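Tyrosinase (Aspergillus oryzae, PDB 6JU8) probably oxidises L-tyrosine and L-dopa to L-dopaquinone with molecular oxygen at a dinuclear copper centre, held in the part of the protein described here. Local coordinates at residues A[374-377]-A[378-381]; A[24-27]-A[28-31]; A[51-54]-A[55-58]. The protein carries 1 engineered substitution. All blocks are in the same frame, centred on the assembly; numbering follows the deposited sequence.

From the N terminus the chain meets contact 2 first, at residues 24-31, where an aspartate caps the start of helix 26-34. Contact 3, residues 51-58, follows as helix 41-55 gives way to the loop before helix 64-69. Contact 1, residues 374-381, comes much later, within copper-binding helix 371-389. All three are local and lie in series: none closes a long loop, and none nests in or crosses another. Their bearing on the fold comes through space. Contacts 1 and 2 touch, with Leu374 CD1 packed 3.5 Å from Ile26 CD1, which brings the first helix against a copper-bearing one. Contact 3 stands apart, nearer the surface, against helices 64-69 and 103-129.

Contact 1 of 3, residues A[374-377]-A[378-381]; sequences LHHC and NIDR. With CU (copper (II) ion), chain D.
The carbonyl oxygen of His375 receives the backbone N-H of Ile379 (His375 O to Ile379 N, 2.9 Å). Ile379 CG1, lying beside its own backbone N (chi1 -63°), comes to 3.4 Å from the same His375 O. His375 turns CG away from its backbone N and beside its carbonyl carbon (chi1 179°), which puts one ring face under Ile379 CG1, 4.2 Å from the ring centroid and displaced towards the rim: a CH-pi contact. The ring's NE2 is hydrogen-bonded to the carbonyl of His332, a copper ligand on helix 328-340.

His376 turns its ring to the metal. NE2 binds copper at 1.9 Å, and water 1 sits on the same ion, 2.3 Å from it; His332 and His336 complete the protein ligands. Ile379 CB approaches the ring obliquely, 4.2 Å from ND1, while His107, a ligand of the other copper, stacks on it. Asp380 is held by a salt bridge to Arg108 and by the hydroxyls of Tyr437 and Tyr439. Arg381 NH1 donates to a lone pair of Asn378 OD1 at 3.0 Å in a bent bond, the oxygen tilted from the guanidinium plane, and NH2 is hydrogen-bonded to Tyr456 OH.

The chemistry thus implies two shells within one helix: His376 supplies a copper ligand directly, whereas His375, through NE2, holds the backbone carbonyl of a second ligand, consistent with a second-shell role, with Ile379 packed against both imidazoles.

Contact 2 of 3, residues A[24-27]-A[28-31]; sequences KDID and DWYL
Lys24 lays its extended chain past the indole of Trp29 at about a right angle, CD reaching the ring edge 4.1 Å from CD1, before its ammonium group pairs with Glu32. Asp25 is the N-cap of helix 26-34. Turning CG away from its own backbone nitrogen (chi1 177°) brings OD1 over the first turn, where it accepts from Asp27 N at 2.8 Å and, more weakly, from Asp28 N at 3.3 Å. Its carbonyl oxygen accepts from Trp29 N at 2.8 Å.

The Asp25 and Asp28 carboxylates stack with their planes 20° apart and their OD2 atoms 4.2 Å apart, a closeness that Arg154 probably makes tolerable by forming salt bridges to both; Arg157 pairs with Asp28 as well. Where a capping box would have a direct return bond, water 2 accepts from Asp25 N and donates to Asp28 OD2.

Ile26 meets the benzo side of the indole, its CG1 4.1 Å from Trp29 CE3, and its carbonyl accepts from Tyr30 N. Asp27 receives Leu31 N on its carbonyl oxygen, while its carboxylate accepts from the backbone of Ile172.

Trp29 and Tyr30 pack on Leu43 of helix 41-55, with Gln42 bonding the indole nitrogen, and Tyr30 OH reaches Asp249 of the second subunit. The Ile26 side of the turn faces helix 371-389, joining this first helix to the copper-binding core.

Contact 3 of 3, residues A[51-54]-A[55-58]; sequences TVIQ and NRPL
Asn55 N divides its hydrogen between two carbonyls of the preceding turn: Thr51 O at 3.0 Å, with an N-H...O angle of 138°, and, weakly, Val52 O at 3.1 Å. One residue later, Arg56 N makes a straighter but long and weak bond to Ile53 O at 3.3 Å. The spacing of acceptor and donor therefore shortens from four residues towards three as the chain passes from helix 41-55 into the loop. Weak as these bonds are, the change resembles a 3-10 turn, a common way for an alpha-helix to end.

The side chains of Thr51 and Asn55 lie side by side and point the same way, the threonine methyl CG2 standing 3.6 Å from Asn55 ND2. That amide nitrogen also comes near Thr51 O, but at too poor an angle for a hydrogen bond. The threonine hydroxyl is satisfied within its own helix, by the carbonyl of Val47. The Gln54 chain runs extended beyond CG to Pro196, whose carbonyl oxygen accepts from NE2.

Arg56 folds back over the turn. With CG beside its own backbone nitrogen (chi1 -70°) and the chain extended as far as NE, it runs alongside Ile53, whose CG1 sits over one face of the guanidinium, 3.7 Å from NH1 and 3.8 Å from CZ. Val52 CG1 comes in obliquely, 4.1 Å from NE. Aliphatic carbon thus meets the flat of the charged group, while NH1 donates to the carbonyl of Leu62 in the following loop. Leu58 O accepts from Arg66 NH1. Back in the helix, the backbone of Ile53 is hydrogen-bonded to that of Tyr64.

Ile53 faces inward against Val117, Ile118 and Ala121 of helix 103-129, and Arg56 also touches Val117. Tyr64 of helix 64-69 packs on Ile53 and Gln54, and Phe65 on Leu58, so the turn joins helix 41-55 to both of these helices, near the surface.

Contact 1 of 3, residues A[374-377]-A[378-381]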
loop_
_atom_site.group_PDB
_atom_site.type_symbol
_atom_site.label_atom_id
_atom_site.label_comp_id
_atom_site.label_asym_id
_atom_site.label_seq_id
_atom_site.Cartn_x
_atom_site.Cartn_y
_atom_site.Cartn_z
ATOM N N LEU A 374 -16.605 6.051 8.318
ATOM C CA LEU A 374 -17.473 5.434 7.299
ATOM C C LEU A 374 -18.041 4.115 7.782
ATOM O O LEU A 374 -19.222 3.822 7.565
ATOM C CB LEU A 374 -16.661 5.249 6.017
ATOM C CG LEU A 374 -15.953 6.481 5.462
ATOM C CD1 LEU A 374 -15.188 6.109 4.197
ATOM C CD2 LEU A 374 -16.902 7.646 5.201
ATOM N N HIS A 375 -17.208 3.362 8.490
ATOM C CA HIS A 375 -17.685 2.165 9.199
ATOM C C HIS A 375 -18.763 2.539 10.205
ATOM O O HIS A 375 -19.859 1.950 10.239
ATOM C CB HIS A 375 -16.484 1.507 9.889
ATOM C CG HIS A 375 -16.812 0.287 10.679
ATOM N ND1 HIS A 375 -17.662 -0.698 10.228
ATOM C CD2 HIS A 375 -16.322 -0.115 11.892
ATOM C CE1 HIS A 375 -17.703 -1.649 11.157
ATOM N NE2 HIS A 375 -16.910 -1.332 12.180
ATOM N N HIS A 376 -18.462 3.530 11.074
ATOM C CA HIS A 376 -19.468 3.882 12.070
ATOM C C HIS A 376 -20.695 4.522 11.455
ATOM O O HIS A 376 -21.784 4.399 12.022
ATOM C CB HIS A 376 -18.840 4.777 13.159
ATOM C CG HIS A 376 -18.305 3.854 14.235
ATOM N ND1 HIS A 376 -19.165 3.244 15.124
ATOM C CD2 HIS A 376 -17.085 3.321 14.457
ATOM C CE1 HIS A 376 -18.473 2.423 15.894
ATOM N NE2 HIS A 376 -17.182 2.444 15.511
ATOM N N CYS A 377 -20.588 5.148 10.293
ATOM C CA CYS A 377 -21.779 5.621 9.616
ATOM C C CYS A 377 -22.670 4.444 9.232
ATOM O O CYS A 377 -23.906 4.488 9.453
ATOM C CB CYS A 377 -21.363 6.535 8.445
ATOM S SG CYS A 377 -22.846 7.382 7.813
ATOM N N ASN A 378 -22.095 3.330 8.766
ATOM C CA ASN A 378 -22.934 2.158 8.517
ATOM C C ASN A 378 -23.425 1.506 9.803
ATOM O O ASN A 378 -24.549 0.991 9.827
ATOM C CB ASN A 378 -22.218 1.087 7.670
ATOM C CG ASN A 378 -23.241 0.128 7.081
ATOM O OD1 ASN A 378 -24.273 0.574 6.547
ATOM N ND2 ASN A 378 -23.012 -1.170 7.172
ATOM N N ILE A 379 -22.645 1.511 10.883
ATOM C CA ILE A 379 -23.170 0.976 12.153
ATOM C C ILE A 379 -24.373 1.800 12.594
ATOM O O ILE A 379 -25.360 1.243 13.109
ATOM C CB ILE A 379 -22.057 0.916 13.199
ATOM C CG1 ILE A 379 -20.943 -0.045 12.750
ATOM C CG2 ILE A 379 -22.589 0.584 14.589
ATOM C CD1 ILE A 379 -21.422 -1.470 12.504
ATOM N N ASP A 380 -24.325 3.114 12.368
ATOM C CA ASP A 380 -25.476 3.971 12.671
ATOM C C ASP A 380 -26.683 3.611 11.821
ATOM O O ASP A 380 -27.823 3.567 12.312
ATOM C CB ASP A 380 -25.094 5.449 12.452
ATOM C CG ASP A 380 -26.182 6.318 13.070
ATOM O OD1 ASP A 380 -26.278 6.281 14.315
ATOM O OD2 ASP A 380 -26.941 6.981 12.330
ATOM N N ARG A 381 -26.445 3.365 10.536
ATOM C CA ARG A 381 -27.497 2.936 9.593
ATOM C C ARG A 381 -28.120 1.606 10.012
ATOM O O ARG A 381 -29.345 1.444 9.989
ATOM C CB ARG A 381 -26.862 2.873 8.195
ATOM C CG ARG A 381 -27.838 2.338 7.122
ATOM C CD ARG A 381 -27.171 2.503 5.743
ATOM N NE ARG A 381 -27.872 1.750 4.716
ATOM C CZ ARG A 381 -27.668 0.450 4.477
ATOM N NH1 ARG A 381 -26.791 -0.243 5.210
ATOM N NH2 ARG A 381 -28.347 -0.173 3.531
HETATM CU CU CU D . -15.851 1.213 15.917
HETATM O O HOH W 1 -15.403 2.132 17.945
#

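Contact 2 of 3, residues A[24-27]-A[28-31]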
loop_
_atom_site.group_PDB
_atom_site.type_symbol
_atom_site.label_atom_id
_atom_site.label_comp_id
_atom_site.label_asym_id
_atom_site.label_seq_id
_atom_site.Cartn_x
_atom_site.Cartn_y
_atom_site.Cartn_z
ATOM N N LYS A 24 -25.477 8.626 1.888
ATOM C CA LYS A 24 -25.446 7.680 0.780
ATOM C C LYS A 24 -24.360 6.636 0.935
ATOM O O LYS A 24 -23.372 6.829 1.654
ATOM C CB LYS A 24 -25.201 8.465 -0.525
ATOM C CG LYS A 24 -26.345 9.420 -0.835
ATOM C CD LYS A 24 -26.053 10.233 -2.099
ATOM C CE LYS A 24 -27.308 10.892 -2.634
ATOM N NZ LYS A 24 -26.992 11.691 -3.852
ATOM N N ASP A 25 -24.518 5.510 0.238
ATOM C CA ASP A 25 -23.469 4.492 0.150
ATOM C C ASP A 25 -22.274 5.120 -0.543
ATOM O O ASP A 25 -22.388 5.707 -1.614
ATOM C CB ASP A 25 -24.026 3.306 -0.626
ATOM C CG ASP A 25 -23.052 2.181 -0.887
ATOM O OD1 ASP A 25 -21.903 2.434 -1.304
ATOM O OD2 ASP A 25 -23.479 1.016 -0.706
ATOM N N ILE A 26 -21.118 5.055 0.105
ATOM C CA ILE A 26 -19.990 5.816 -0.424
ATOM C C ILE A 26 -19.540 5.342 -1.796
ATOM O O ILE A 26 -18.977 6.145 -2.546
ATOM C CB ILE A 26 -18.813 5.786 0.575
ATOM C CG1 ILE A 26 -17.792 6.860 0.172
ATOM C CG2 ILE A 26 -18.229 4.389 0.699
ATOM C CD1 ILE A 26 -16.686 7.118 1.146
ATOM N N ASP A 27 -19.742 4.071 -2.146
ATOM C CA ASP A 27 -19.384 3.637 -3.506
ATOM C C ASP A 27 -20.408 4.195 -4.485
ATOM O O ASP A 27 -20.036 4.690 -5.563
ATOM C CB ASP A 27 -19.289 2.123 -3.589
ATOM C CG ASP A 27 -17.947 1.574 -3.178
ATOM O OD1 ASP A 27 -17.012 2.326 -2.818
ATOM O OD2 ASP A 27 -17.822 0.327 -3.208
ATOM N N ASP A 28 -21.707 4.124 -4.145
ATOM C CA ASP A 28 -22.714 4.714 -5.021
ATOM C C ASP A 28 -22.415 6.193 -5.226
ATOM O O ASP A 28 -22.491 6.732 -6.336
ATOM C CB ASP A 28 -24.134 4.573 -4.461
ATOM C CG ASP A 28 -24.664 3.159 -4.404
ATOM O OD1 ASP A 28 -24.047 2.257 -5.011
ATOM O OD2 ASP A 28 -25.700 2.958 -3.713
ATOM N N TRP A 29 -22.118 6.868 -4.125
ATOM C CA TRP A 29 -21.870 8.308 -4.168
ATOM C C TRP A 29 -20.647 8.632 -5.003
ATOM O O TRP A 29 -20.692 9.556 -5.825
ATOM C CB TRP A 29 -21.692 8.798 -2.735
ATOM C CG TRP A 29 -21.352 10.230 -2.562
ATOM C CD1 TRP A 29 -22.162 11.325 -2.592
ATOM C CD2 TRP A 29 -20.029 10.729 -2.275
ATOM N NE1 TRP A 29 -21.435 12.469 -2.364
ATOM C CE2 TRP A 29 -20.117 12.139 -2.171
ATOM C CE3 TRP A 29 -18.796 10.105 -2.124
ATOM C CZ2 TRP A 29 -18.996 12.921 -1.909
ATOM C CZ3 TRP A 29 -17.677 10.867 -1.864
ATOM C CH2 TRP A 29 -17.800 12.270 -1.759
ATOM N N TYR A 30 -19.563 7.876 -4.840
ATOM C CA TYR A 30 -18.361 8.131 -5.625
ATOM C C TYR A 30 -18.673 7.949 -7.105
ATOM O O TYR A 30 -18.255 8.769 -7.931
ATOM C CB TYR A 30 -17.199 7.216 -5.170
ATOM C CG TYR A 30 -15.959 7.525 -6.010
ATOM C CD1 TYR A 30 -15.270 8.712 -5.797
ATOM C CD2 TYR A 30 -15.530 6.685 -7.023
ATOM C CE1 TYR A 30 -14.146 9.055 -6.528
ATOM C CE2 TYR A 30 -14.412 7.029 -7.774
ATOM C CZ TYR A 30 -13.734 8.199 -7.525
ATOM O OH TYR A 30 -12.638 8.571 -8.275
ATOM N N LEU A 31 -19.428 6.906 -7.457
ATOM C CA LEU A 31 -19.728 6.712 -8.887
ATOM C C LEU A 31 -20.674 7.789 -9.378
ATOM O O LEU A 31 -20.525 8.246 -10.516
ATOM C CB LEU A 31 -20.319 5.307 -9.108
ATOM C CG LEU A 31 -19.358 4.167 -8.727
ATOM C CD1 LEU A 31 -20.031 2.814 -8.823
ATOM C CD2 LEU A 31 -18.087 4.188 -9.568
HETATM O O HOH W 2 -26.549 5.331 -1.947
#

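Contact 3 of 3, residues A[51-54]-A[55-58]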
loop_
_atom_site.group_PDB
_atom_site.type_symbol
_atom_site.label_atom_id
_atom_site.label_comp_id
_atom_site.label_asym_id
_atom_site.label_seq_id
_atom_site.Cartn_x
_atom_site.Cartn_y
_atom_site.Cartn_z
ATOM N N THR A 51 -9.412 17.799 4.200
ATOM C CA THR A 51 -8.006 18.188 4.167
ATOM C C THR A 51 -7.719 19.334 5.134
ATOM O O THR A 51 -6.767 19.266 5.925
ATOM C CB THR A 51 -7.566 18.575 2.738
ATOM O OG1 THR A 51 -7.698 17.399 1.930
ATOM C CG2 THR A 51 -6.132 19.038 2.714
ATOM N N VAL A 52 -8.510 20.402 5.098
ATOM C CA VAL A 52 -8.375 21.498 6.041
ATOM C C VAL A 52 -8.468 21.005 7.473
ATOM O O VAL A 52 -7.625 21.345 8.308
ATOM C CB VAL A 52 -9.453 22.569 5.780
ATOM C CG1 VAL A 52 -9.561 23.549 6.937
ATOM C CG2 VAL A 52 -9.162 23.314 4.487
ATOM N N ILE A 53 -9.447 20.170 7.787
ATOM C CA ILE A 53 -9.649 19.678 9.147
ATOM C C ILE A 53 -8.434 18.877 9.612
ATOM O O ILE A 53 -7.968 19.009 10.756
ATOM C CB ILE A 53 -10.952 18.865 9.243
ATOM C CG1 ILE A 53 -12.182 19.782 9.075
ATOM C CG2 ILE A 53 -11.055 18.133 10.562
ATOM C CD1 ILE A 53 -13.444 19.061 8.631
ATOM N N GLN A 54 -7.875 18.045 8.719
ATOM C CA GLN A 54 -6.702 17.241 9.064
ATOM C C GLN A 54 -5.470 18.111 9.262
ATOM O O GLN A 54 -4.582 17.713 10.027
ATOM C CB GLN A 54 -6.428 16.241 7.921
ATOM C CG GLN A 54 -7.435 15.082 7.998
ATOM C CD GLN A 54 -7.282 14.071 6.887
ATOM O OE1 GLN A 54 -6.579 14.350 5.904
ATOM N NE2 GLN A 54 -7.939 12.929 7.014
ATOM N N ASN A 55 -5.378 19.267 8.619
ATOM C CA ASN A 55 -4.214 20.144 8.751
ATOM C C ASN A 55 -4.333 21.145 9.893
ATOM O O ASN A 55 -3.400 21.931 10.131
ATOM C CB ASN A 55 -3.951 20.880 7.438
ATOM C CG ASN A 55 -3.507 19.936 6.331
ATOM O OD1 ASN A 55 -2.977 18.865 6.606
ATOM N ND2 ASN A 55 -3.720 20.346 5.087
ATOM N N ARG A 56 -5.441 21.158 10.627
ATOM C CA ARG A 56 -5.569 22.065 11.782
ATOM C C ARG A 56 -4.625 21.566 12.872
ATOM O O ARG A 56 -4.368 20.371 12.951
ATOM C CB ARG A 56 -7.003 22.101 12.293
ATOM C CG ARG A 56 -7.985 22.800 11.361
ATOM C CD ARG A 56 -9.412 22.469 11.777
ATOM N NE ARG A 56 -10.380 23.158 10.958
ATOM C CZ ARG A 56 -11.696 23.063 10.973
ATOM N NH1 ARG A 56 -12.259 22.212 11.811
ATOM N NH2 ARG A 56 -12.449 23.802 10.150
ATOM N N PRO A 57 -4.119 22.468 13.711
ATOM C CA PRO A 57 -3.163 22.069 14.742
ATOM C C PRO A 57 -3.822 21.440 15.970
ATOM O O PRO A 57 -5.033 21.495 16.152
ATOM C CB PRO A 57 -2.491 23.379 15.114
ATOM C CG PRO A 57 -3.551 24.418 14.858
ATOM C CD PRO A 57 -4.368 23.918 13.692
ATOM N N LEU A 58 -2.953 20.891 16.832
ATOM C CA LEU A 58 -3.418 20.141 17.991
ATOM C C LEU A 58 -4.186 21.007 18.965
ATOM O O LEU A 58 -5.014 20.530 19.740
ATOM C CB LEU A 58 -2.213 19.544 18.726
ATOM C CG LEU A 58 -1.549 18.373 17.988
ATOM C CD1 LEU A 58 -0.216 18.010 18.637
ATOM C CD2 LEU A 58 -2.464 17.159 17.966
#